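Local coordinates for membrane protein (PDB 5DL5) that probably forms an OprD-family beta-barrel channel across the outer membrane, through which small solutes and antibiotics may enter the cell, at residues N204-G209 against R218-V223; T236-G241 against A279-Y284; T244-N249 against G300-D305. One frame throughout, in Å; residues are numbered along the deposited sequence.

Contact 1 (N204-G209 against R218-V223)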
# COMPACT_ATOMS: atom_id res chain seq x y z
N ASN A 204 -3.52 -12.82 -16.45
CA ASN A 204 -4.58 -12.58 -15.55
C ASN A 204 -5.03 -11.15 -15.53
O ASN A 204 -4.37 -10.25 -16.07
CB ASN A 204 -4.18 -13.05 -14.21
CG ASN A 204 -2.95 -12.43 -13.78
OD1 ASN A 204 -2.98 -11.30 -13.50
ND2 ASN A 204 -1.86 -13.16 -13.74
N ALA A 205 -6.20 -10.94 -14.97
CA ALA A 205 -6.81 -9.64 -14.99
C ALA A 205 -7.68 -9.45 -13.74
O ALA A 205 -8.03 -10.43 -13.04
CB ALA A 205 -7.67 -9.46 -16.20
N SER A 206 -7.93 -8.19 -13.43
CA SER A 206 -8.81 -7.80 -12.29
C SER A 206 -9.49 -6.50 -12.41
O SER A 206 -9.09 -5.66 -13.15
CB SER A 206 -8.07 -7.90 -11.03
OG SER A 206 -7.08 -7.01 -10.94
N TYR A 207 -10.62 -6.36 -11.71
CA TYR A 207 -11.45 -5.17 -11.78
C TYR A 207 -12.14 -5.08 -10.40
O TYR A 207 -12.73 -6.08 -9.90
CB TYR A 207 -12.45 -5.44 -12.92
CG TYR A 207 -13.39 -4.38 -13.31
CD1 TYR A 207 -13.03 -3.04 -13.24
CD2 TYR A 207 -14.59 -4.71 -13.94
CE1 TYR A 207 -13.88 -2.04 -13.60
CE2 TYR A 207 -15.46 -3.71 -14.40
CZ TYR A 207 -15.09 -2.38 -14.25
OH TYR A 207 -15.89 -1.34 -14.64
N TYR A 208 -11.97 -3.95 -9.76
CA TYR A 208 -12.50 -3.73 -8.43
C TYR A 208 -13.17 -2.35 -8.41
O TYR A 208 -12.79 -1.46 -9.14
CB TYR A 208 -11.34 -3.71 -7.39
CG TYR A 208 -10.70 -5.00 -7.13
CD1 TYR A 208 -9.62 -5.40 -7.87
CD2 TYR A 208 -11.18 -5.84 -6.15
CE1 TYR A 208 -9.02 -6.66 -7.68
CE2 TYR A 208 -10.61 -7.11 -5.90
CZ TYR A 208 -9.51 -7.48 -6.68
OH TYR A 208 -8.91 -8.69 -6.53
N GLY A 209 -14.11 -2.19 -7.51
CA GLY A 209 -14.86 -0.98 -7.27
C GLY A 209 -14.92 -0.63 -5.78
O GLY A 209 -14.95 -1.54 -4.89
N ARG A 218 -14.37 4.86 -6.74
CA ARG A 218 -13.13 4.48 -7.34
C ARG A 218 -13.20 3.12 -7.98
O ARG A 218 -13.80 2.20 -7.40
CB ARG A 218 -12.00 4.54 -6.32
CG ARG A 218 -10.64 4.15 -6.87
CD ARG A 218 -9.50 4.80 -6.07
NE ARG A 218 -9.35 4.24 -4.82
CZ ARG A 218 -8.86 4.86 -3.70
NH1 ARG A 218 -8.57 6.16 -3.63
NH2 ARG A 218 -8.85 4.15 -2.62
N HIS A 219 -12.69 3.03 -9.21
CA HIS A 219 -12.55 1.76 -9.88
C HIS A 219 -11.13 1.49 -10.26
O HIS A 219 -10.39 2.44 -10.56
CB HIS A 219 -13.50 1.74 -11.09
CG HIS A 219 -14.96 1.90 -10.71
ND1 HIS A 219 -15.58 3.13 -10.63
CD2 HIS A 219 -15.89 0.99 -10.32
CE1 HIS A 219 -16.83 2.97 -10.25
NE2 HIS A 219 -17.04 1.69 -10.05
N TYR A 220 -10.74 0.22 -10.30
CA TYR A 220 -9.36 -0.20 -10.63
C TYR A 220 -9.54 -1.35 -11.61
O TYR A 220 -10.41 -2.21 -11.45
CB TYR A 220 -8.61 -0.71 -9.41
CG TYR A 220 -7.26 -1.41 -9.66
CD1 TYR A 220 -6.09 -0.68 -9.80
CD2 TYR A 220 -7.20 -2.77 -9.74
CE1 TYR A 220 -4.90 -1.28 -10.02
CE2 TYR A 220 -5.99 -3.39 -10.02
CZ TYR A 220 -4.86 -2.63 -10.06
OH TYR A 220 -3.67 -3.19 -10.29
N ALA A 221 -8.66 -1.41 -12.61
CA ALA A 221 -8.56 -2.56 -13.51
C ALA A 221 -7.06 -2.89 -13.70
O ALA A 221 -6.22 -2.00 -13.72
CB ALA A 221 -9.15 -2.16 -14.90
N ASN A 222 -6.76 -4.15 -13.96
CA ASN A 222 -5.39 -4.58 -14.28
C ASN A 222 -5.47 -5.74 -15.26
O ASN A 222 -6.37 -6.60 -15.22
CB ASN A 222 -4.64 -5.00 -13.03
CG ASN A 222 -3.30 -5.69 -13.33
OD1 ASN A 222 -3.21 -6.89 -13.35
ND2 ASN A 222 -2.27 -4.93 -13.49
N VAL A 223 -4.48 -5.74 -16.15
CA VAL A 223 -4.17 -6.92 -16.94
C VAL A 223 -2.63 -7.12 -16.93
O VAL A 223 -1.85 -6.15 -17.05
CB VAL A 223 -4.85 -6.85 -18.30
CG1 VAL A 223 -4.30 -5.71 -19.16
CG2 VAL A 223 -4.53 -8.12 -19.08
O HOH W 1 -4.91 -8.73 -12.23
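Y208 and Y220 are a hydrogen-bonded pair across two antiparallel strands, and their rings stand next to each other, leaving the sheet in roughly the same direction. Y208 CD1 is 4.0 Å from Y220 CD2, which reaches the edge of the Y208 ring. The next atom on that side of the Y220 ring, CE2, is 3.9 Å from S206 OG, which lies near the ring plane. There S206 is paired with N222, and one water bridges the two side chains: it donates to N222 OD1 at 2.7 Å and lies 3.1 Å from S206 OG. ND2 of N222 bonds instead to D238 OD1 and S240 OG on the next strand. Y207 projects from the opposite face. With CG anti to the backbone N (chi1 -176°), its ring slants outward and onward along its own strand, and CD1 comes edge-on, in plane, to Y220 O at 3.3 Å. Beyond it H219 leans its CD2 against G209 CA at 3.8 Å; G209, having no side chain, lets the imidazole come this close. Four main-chain bonds join S206 to N222 and Y208 to Y220, each pair bonded in both directions. Strands 203-212 and 216-229 thus form a regular beta hairpin with alternating faces, the repeating unit of an outer-membrane beta-barrel wall.

Contact 2 (T236-G241 against A279-Y284)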
# COMPACT_ATOMS: atom_id res chain seq x y z
N THR A 236 7.25 -9.49 -19.33
CA THR A 236 5.98 -9.32 -18.68
C THR A 236 5.48 -7.88 -18.93
O THR A 236 6.18 -6.90 -18.61
CB THR A 236 6.14 -9.54 -17.15
OG1 THR A 236 6.72 -10.80 -16.99
CG2 THR A 236 4.78 -9.38 -16.31
N TYR A 237 4.22 -7.79 -19.40
CA TYR A 237 3.57 -6.56 -19.64
C TYR A 237 2.46 -6.38 -18.68
O TYR A 237 1.74 -7.32 -18.35
CB TYR A 237 2.92 -6.56 -21.03
CG TYR A 237 3.85 -6.84 -22.16
CD1 TYR A 237 4.01 -8.14 -22.63
CD2 TYR A 237 4.49 -5.84 -22.79
CE1 TYR A 237 4.80 -8.41 -23.74
CE2 TYR A 237 5.29 -6.06 -23.88
CZ TYR A 237 5.42 -7.36 -24.35
OH TYR A 237 6.25 -7.58 -25.39
N ASP A 238 2.29 -5.18 -18.24
CA ASP A 238 1.26 -4.83 -17.26
C ASP A 238 0.55 -3.51 -17.66
O ASP A 238 1.24 -2.47 -18.01
CB ASP A 238 1.88 -4.67 -15.85
CG ASP A 238 0.78 -4.54 -14.76
OD1 ASP A 238 0.19 -5.61 -14.34
OD2 ASP A 238 0.42 -3.36 -14.41
N PHE A 239 -0.77 -3.53 -17.63
CA PHE A 239 -1.60 -2.31 -17.80
C PHE A 239 -2.50 -2.20 -16.60
O PHE A 239 -3.25 -3.19 -16.26
CB PHE A 239 -2.33 -2.46 -19.17
CG PHE A 239 -3.30 -1.35 -19.56
CD1 PHE A 239 -3.10 0.01 -19.24
CD2 PHE A 239 -4.43 -1.67 -20.39
CE1 PHE A 239 -4.01 1.01 -19.62
CE2 PHE A 239 -5.35 -0.67 -20.82
CZ PHE A 239 -5.13 0.68 -20.47
N SER A 240 -2.34 -1.12 -15.86
CA SER A 240 -3.05 -0.89 -14.64
C SER A 240 -3.70 0.51 -14.72
O SER A 240 -3.13 1.44 -15.34
CB SER A 240 -2.12 -0.90 -13.41
OG SER A 240 -1.67 -2.24 -13.23
N GLY A 241 -4.83 0.70 -14.05
CA GLY A 241 -5.35 2.05 -13.86
C GLY A 241 -6.49 2.28 -12.84
O GLY A 241 -7.12 1.33 -12.42
N ALA A 279 -1.05 3.24 -16.22
CA ALA A 279 0.32 2.93 -16.37
C ALA A 279 0.48 1.67 -17.15
O ALA A 279 -0.37 0.81 -17.07
CB ALA A 279 1.02 2.82 -15.05
N ILE A 280 1.51 1.66 -18.00
CA ILE A 280 1.93 0.48 -18.72
C ILE A 280 3.38 0.19 -18.37
O ILE A 280 4.17 1.17 -18.27
CB ILE A 280 1.78 0.65 -20.24
CG1 ILE A 280 2.48 1.95 -20.73
CG2 ILE A 280 0.31 0.73 -20.55
CD1 ILE A 280 2.60 2.12 -22.23
N SER A 281 3.72 -1.11 -18.20
CA SER A 281 5.07 -1.50 -17.85
C SER A 281 5.43 -2.69 -18.66
O SER A 281 4.54 -3.45 -19.08
CB SER A 281 5.20 -1.71 -16.31
OG SER A 281 4.67 -2.96 -16.05
N GLY A 282 6.71 -2.81 -19.00
CA GLY A 282 7.25 -4.00 -19.63
C GLY A 282 8.54 -4.36 -18.91
O GLY A 282 9.32 -3.46 -18.67
N THR A 283 8.69 -5.62 -18.49
CA THR A 283 9.83 -6.13 -17.75
C THR A 283 10.43 -7.24 -18.54
O THR A 283 9.74 -8.18 -18.89
CB THR A 283 9.38 -6.65 -16.34
OG1 THR A 283 8.75 -5.59 -15.70
CG2 THR A 283 10.51 -7.08 -15.45
N TYR A 284 11.72 -7.15 -18.82
CA TYR A 284 12.43 -8.22 -19.47
C TYR A 284 13.27 -8.81 -18.40
O TYR A 284 14.02 -8.08 -17.79
CB TYR A 284 13.31 -7.67 -20.58
CG TYR A 284 14.30 -8.65 -21.12
CD1 TYR A 284 13.89 -9.88 -21.62
CD2 TYR A 284 15.66 -8.38 -21.13
CE1 TYR A 284 14.81 -10.78 -22.15
CE2 TYR A 284 16.57 -9.25 -21.71
CZ TYR A 284 16.15 -10.47 -22.20
OH TYR A 284 17.03 -11.42 -22.70
O HOH W 2 9.46 -10.82 -17.36
O HOH W 3 6.15 -5.17 -16.41
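F239 and I280 form the apolar touch between strands 236-241 and 279-284, on the face they share with Y237. Followed outward, F239 has no atom of 279-284 within 4.2 Å of CB or of CG, which is placed anti to the backbone N (chi1 177°) and lays the ring along its own strand with CD1 on the partner's side. CD1 then does the touching: it meets A279 O at 3.6 Å, with the oxygen at the ring edge and in its plane, and I280 CG2 at 3.7 Å, approached obliquely. From there to the tip at CZ the ring makes no further touch with the partner strand. The methyl is the branch of I280 that turns to the ring, while the longer arm through CG1 leads away. V223 of strand 216-229 also packs against F239.

The other face is largely polar. D238 offers only its CB to the partner strand, 3.3 Å from S281 OG; its carboxylate turns aside, taking a bond from S240 OG at 2.6 Å on the syn lone pair of OD2, and its OD1 accepts from N222 ND2 and N224 ND2 of the neighbouring strand. S281 OG and T283 OG1 are joined through a water, 2.7 Å from each, which also donates to T236 O. That carbonyl therefore accepts twice, from the water and from T283 N. A second water links T236 OG1 with T283 O.

Six main-chain bonds hold T236, D238 and S240 to T283, S281 and A279, and S240 N reaches A279 O at 171°, almost straight. The chemistry divides by face: Y237, F239 and I280 lie on the exposed surface, consistent with a side turned to lipid, whereas hydroxyls, a carboxylate and ordered water line the other, as suits the interior of a water-filled channel.

Contact 3 (T244-N249 against G300-D305)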
# COMPACT_ATOMS: atom_id res chain seq x y z
N THR A 244 -11.19 7.75 -10.38
CA THR A 244 -11.71 8.22 -9.10
C THR A 244 -12.54 9.45 -9.25
O THR A 244 -12.15 10.45 -9.86
CB THR A 244 -10.55 8.57 -8.13
OG1 THR A 244 -9.69 7.47 -8.03
CG2 THR A 244 -11.09 8.96 -6.66
N LYS A 245 -13.72 9.42 -8.70
CA LYS A 245 -14.56 10.58 -8.59
C LYS A 245 -14.65 10.94 -7.11
O LYS A 245 -15.16 10.15 -6.26
CB LYS A 245 -15.97 10.34 -9.15
CG LYS A 245 -16.72 11.65 -9.24
CD LYS A 245 -18.07 11.49 -9.93
CE LYS A 245 -18.97 10.61 -9.05
NZ LYS A 245 -20.41 10.98 -9.09
N PHE A 246 -14.14 12.11 -6.83
CA PHE A 246 -14.15 12.65 -5.49
C PHE A 246 -15.40 13.43 -5.31
O PHE A 246 -15.77 14.27 -6.16
CB PHE A 246 -12.93 13.60 -5.24
CG PHE A 246 -11.63 12.90 -5.22
CD1 PHE A 246 -11.16 12.33 -4.03
CD2 PHE A 246 -10.88 12.79 -6.33
CE1 PHE A 246 -9.92 11.68 -4.01
CE2 PHE A 246 -9.64 12.15 -6.33
CZ PHE A 246 -9.16 11.58 -5.15
N ASP A 247 -16.04 13.18 -4.17
CA ASP A 247 -17.36 13.92 -3.79
C ASP A 247 -16.96 15.38 -3.53
O ASP A 247 -15.77 15.70 -3.13
CB ASP A 247 -17.85 13.27 -2.48
CG ASP A 247 -19.28 13.65 -2.04
OD1 ASP A 247 -20.22 12.90 -2.41
OD2 ASP A 247 -19.45 14.56 -1.14
N ALA A 248 -17.93 16.25 -3.68
CA ALA A 248 -17.81 17.71 -3.45
C ALA A 248 -17.28 18.02 -2.07
O ALA A 248 -16.47 18.91 -1.93
CB ALA A 248 -19.14 18.41 -3.64
N ASN A 249 -17.67 17.22 -1.07
CA ASN A 249 -17.15 17.36 0.30
C ASN A 249 -15.95 16.53 0.65
O ASN A 249 -15.58 16.45 1.80
CB ASN A 249 -18.25 17.00 1.31
CG ASN A 249 -19.52 17.77 1.05
OD1 ASN A 249 -20.63 17.25 1.24
ND2 ASN A 249 -19.39 18.97 0.55
N GLY A 300 -7.70 14.50 -15.94
CA GLY A 300 -8.79 15.09 -15.17
C GLY A 300 -8.39 16.35 -14.41
O GLY A 300 -7.29 16.84 -14.56
N ASN A 301 -9.25 16.84 -13.55
CA ASN A 301 -9.00 18.05 -12.84
C ASN A 301 -8.49 17.87 -11.37
O ASN A 301 -8.59 18.78 -10.53
CB ASN A 301 -10.18 19.03 -12.95
CG ASN A 301 -11.45 18.43 -12.42
OD1 ASN A 301 -11.48 17.30 -11.86
ND2 ASN A 301 -12.52 19.11 -12.65
N VAL A 302 -7.90 16.71 -11.07
CA VAL A 302 -7.23 16.50 -9.83
C VAL A 302 -6.26 15.45 -10.10
O VAL A 302 -6.48 14.60 -10.98
CB VAL A 302 -8.27 16.17 -8.65
CG1 VAL A 302 -8.99 14.83 -8.87
CG2 VAL A 302 -7.64 16.14 -7.28
N GLY A 303 -5.18 15.43 -9.30
CA GLY A 303 -4.33 14.26 -9.21
C GLY A 303 -4.93 13.06 -8.49
O GLY A 303 -6.08 13.08 -8.10
N TYR A 304 -4.16 11.99 -8.40
CA TYR A 304 -4.53 10.75 -7.72
C TYR A 304 -4.31 10.95 -6.20
O TYR A 304 -3.32 10.46 -5.63
CB TYR A 304 -3.90 9.52 -8.35
CG TYR A 304 -4.40 8.24 -7.75
CD1 TYR A 304 -5.76 7.95 -7.77
CD2 TYR A 304 -3.58 7.33 -7.05
CE1 TYR A 304 -6.26 6.83 -7.15
CE2 TYR A 304 -4.08 6.14 -6.51
CZ TYR A 304 -5.43 5.92 -6.48
OH TYR A 304 -6.07 4.85 -5.86
N ASP A 305 -5.21 11.72 -5.57
CA ASP A 305 -5.01 12.26 -4.16
C ASP A 305 -5.54 11.13 -3.20
O ASP A 305 -6.55 11.31 -2.54
CB ASP A 305 -5.75 13.57 -3.97
CG ASP A 305 -5.10 14.78 -4.62
OD1 ASP A 305 -4.30 14.66 -5.56
OD2 ASP A 305 -5.58 15.90 -4.34
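F246 and V302 are brought together by their first torsions. In F246, CG stands anti to the carbonyl carbon (chi1 -68°), sending the ring off strand 233-246 toward segment 300-305; in V302, CG1 sits between the backbone N and the carbonyl carbon (chi1 66°) and is the methyl that meets it. CG1 lies 3.7 Å from F246 CE2 and almost as near CD2, approaching the ring obliquely. At the ring's far end CZ comes to D305 O at 3.7 Å, with D305 CB a little farther off at 4.1 Å, and G303 O approaches CE2; both oxygens also come in at a slant. The phenyl group is therefore met by a methyl and by main-chain oxygens of the bent segment. Within its own strand, T244 CG2 rests over one face of the ring, 3.5 Å above the plane and displaced toward the rim.

T244 makes a second touch through its other branch. OG1 meets the edge of the Y304 ring in plane, 3.6 Å from CE1, the two side chains crossing at about a right angle. Y304 OH bonds to S315 O, and the ring stacks on Y242, which helps to fix its place.

Y304 is also the centre of an inverse gamma turn; next to it, the D305 carboxylate bonds to S254 OG and Y253 N. F246, T244 and their partners are all buried. Here the loop between strands 289-300 and 332-341 packs on the end of strand 233-246, as loops folding in against the wall do in porin barrels.

How the contacts relate
The three contacts follow one run of neighbouring antiparallel strands in the barrel wall. Contact 1 joins strands 203-212 and 216-229, contact 2 pairs 233-246 with 273-286, and their centres lie about 14 Å apart; N222 of contact 1 reaches D238 and S240 of contact 2 directly across the boundary between neighbouring strands 216-229 and 233-246. Contact 3, centred about 19 Å from contact 1 and about 24 Å from contact 2, uses the end of strand 233-246 and the loop after strand 289-300. R218 packs on T244 and Y304, tying it to contact 1. Along the chain contact 1 closes first, whereas the segments of contacts 2 and 3 alternate; both use strand 233-246, which thus joins wall to loop.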